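Local coordinates for fumarate lyase (Mesorhizobium sp., PDB 3C8T), which belongs to the fumarate lyase superfamily, mostly helical enzymes whose long helices pack together in a tetramer, at residues M250-M255 with F341-L346. Numbering follows the deposited sequence.
Sequences MDISIM and FMLGGL
Met342 meets Ile252 tip to tip: its CE methyl lies 3.7 Å from Ile252 CD1. CG of Met342 is anti to the backbone N (chi1 166°) and the chain runs straight out from its helix as far as SD. A bend at chi3 (80°) then turns the terminal methyl onto the isoleucine. Leu343 comes next. Its CA-CB bond does not aim at 250-255, yet its CD2 branch reaches the CD1 methyl of Ile252, with 4.0 Å between Leu343 CD2 and Ile252 CD1. Gly345 leaves the helical conformation, although its N still bonds to Phe341 O at 3.2 Å. The chain therefore turns just before Leu346, which points back at the isoleucine. Leu346 CD1 lies 4.3 Å from Ile252 CG2, a looser contact on the other branch. Ile252 is thus the single side chain of 250-255 that meets all three partners, and the contact is wholly apolar. It joins the C-terminal ends of two long helices, 229-255 and 315-344. Helix 284-306 adds Cys286 against both Ile252 and Met342. Helix 104-140 packs on Leu343 and Leu346, in each case through Leu137. Beyond the two helix ends, strands 263-264 and 347-348 pair antiparallel, and Val263 of the first strand rests on Ile252.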
loop_
_atom_site.group_PDB
_atom_site.type_symbol
_atom_site.label_atom_id
_atom_site.label_comp_id
_atom_site.label_asym_id
_atom_site.label_seq_id
_atom_site.Cartn_x
_atom_site.Cartn_y
_atom_site.Cartn_z
ATOM N N MET A 250 -17.901 -9.121 4.889
ATOM C CA MET A 250 -17.270 -10.277 5.493
ATOM C C MET A 250 -18.312 -11.050 6.283
ATOM O O MET A 250 -18.397 -12.282 6.155
ATOM C CB MET A 250 -16.112 -9.899 6.437
ATOM C CG MET A 250 -14.732 -9.933 5.769
ATOM S SD MET A 250 -14.256 -11.485 4.890
ATOM C CE MET A 250 -13.513 -12.442 6.198
ATOM N N ASP A 251 -19.061 -10.325 7.124
ATOM C CA ASP A 251 -20.006 -10.956 8.030
ATOM C C ASP A 251 -21.074 -11.691 7.224
ATOM O O ASP A 251 -21.313 -12.851 7.441
ATOM C CB ASP A 251 -20.652 -9.927 8.985
ATOM C CG ASP A 251 -19.679 -9.372 10.001
ATOM O OD1 ASP A 251 -18.506 -9.790 9.995
ATOM O OD2 ASP A 251 -20.074 -8.519 10.829
ATOM N N ILE A 252 -21.693 -11.011 6.274
ATOM C CA ILE A 252 -22.741 -11.640 5.450
ATOM C C ILE A 252 -22.243 -12.848 4.642
ATOM O O ILE A 252 -22.854 -13.905 4.694
ATOM C CB ILE A 252 -23.464 -10.601 4.548
ATOM C CG1 ILE A 252 -24.317 -9.667 5.445
ATOM C CG2 ILE A 252 -24.305 -11.304 3.438
ATOM C CD1 ILE A 252 -24.481 -8.273 4.898
ATOM N N SER A 253 -21.109 -12.720 3.950
ATOM C CA SER A 253 -20.624 -13.849 3.138
ATOM C C SER A 253 -20.282 -15.057 4.001
ATOM O O SER A 253 -20.478 -16.192 3.585
ATOM C CB SER A 253 -19.479 -13.447 2.201
ATOM O OG SER A 253 -18.348 -13.126 2.924
ATOM N N ILE A 254 -19.806 -14.822 5.222
ATOM C CA ILE A 254 -19.511 -15.923 6.139
ATOM C C ILE A 254 -20.831 -16.497 6.717
ATOM O O ILE A 254 -20.997 -17.696 6.816
ATOM C CB ILE A 254 -18.541 -15.525 7.244
ATOM C CG1 ILE A 254 -17.156 -15.144 6.650
ATOM C CG2 ILE A 254 -18.522 -16.661 8.333
ATOM C CD1 ILE A 254 -16.111 -14.562 7.717
ATOM N N MET A 255 -21.806 -15.652 6.987
ATOM C CA MET A 255 -23.102 -16.186 7.417
ATOM C C MET A 255 -23.806 -17.006 6.275
ATOM O O MET A 255 -24.730 -17.775 6.554
ATOM C CB MET A 255 -23.997 -15.057 7.979
ATOM C CG MET A 255 -23.559 -14.460 9.353
ATOM S SD MET A 255 -24.461 -12.898 9.729
ATOM C CE MET A 255 -26.052 -13.535 9.959
ATOM N N PHE A 341 -28.455 -2.246 -2.262
ATOM C CA PHE A 341 -29.229 -3.298 -2.868
ATOM C C PHE A 341 -29.288 -4.546 -1.990
ATOM O O PHE A 341 -30.364 -5.079 -1.750
ATOM C CB PHE A 341 -28.611 -3.643 -4.221
ATOM C CG PHE A 341 -29.242 -4.826 -4.885
ATOM C CD1 PHE A 341 -30.476 -4.692 -5.538
ATOM C CD2 PHE A 341 -28.608 -6.055 -4.885
ATOM C CE1 PHE A 341 -31.084 -5.794 -6.152
ATOM C CE2 PHE A 341 -29.209 -7.159 -5.500
ATOM C CZ PHE A 341 -30.455 -7.025 -6.129
ATOM N N MET A 342 -28.123 -4.989 -1.504
ATOM C CA MET A 342 -28.002 -6.203 -0.731
ATOM C C MET A 342 -28.718 -6.089 0.607
ATOM O O MET A 342 -29.458 -6.999 0.986
ATOM C CB MET A 342 -26.531 -6.619 -0.562
ATOM C CG MET A 342 -26.246 -7.718 0.519
ATOM S SD MET A 342 -24.492 -8.106 0.615
ATOM C CE MET A 342 -23.843 -6.728 1.633
ATOM N N LEU A 343 -28.490 -4.987 1.305
ATOM C CA LEU A 343 -29.046 -4.748 2.636
ATOM C C LEU A 343 -30.522 -4.412 2.566
ATOM O O LEU A 343 -31.292 -4.742 3.490
ATOM C CB LEU A 343 -28.296 -3.601 3.346
ATOM C CG LEU A 343 -26.855 -3.924 3.736
ATOM C CD1 LEU A 343 -26.067 -2.637 4.090
ATOM C CD2 LEU A 343 -26.811 -4.983 4.883
ATOM N N GLY A 344 -30.911 -3.746 1.480
ATOM C CA GLY A 344 -32.295 -3.421 1.262
ATOM C C GLY A 344 -33.133 -4.679 1.104
ATOM O O GLY A 344 -34.251 -4.739 1.643
ATOM N N GLY A 345 -32.623 -5.678 0.379
ATOM C CA GLY A 345 -33.333 -6.946 0.184
ATOM C C GLY A 345 -32.754 -8.149 0.919
ATOM O O GLY A 345 -33.066 -9.296 0.568
ATOM N N LEU A 346 -31.928 -7.919 1.951
ATOM C CA LEU A 346 -31.293 -9.051 2.674
ATOM C C LEU A 346 -32.338 -10.100 3.169
ATOM O O LEU A 346 -33.335 -9.713 3.778
ATOM C CB LEU A 346 -30.446 -8.520 3.846
ATOM C CG LEU A 346 -29.456 -9.507 4.459
ATOM C CD1 LEU A 346 -28.371 -9.828 3.413
ATOM C CD2 LEU A 346 -28.894 -8.985 5.787
#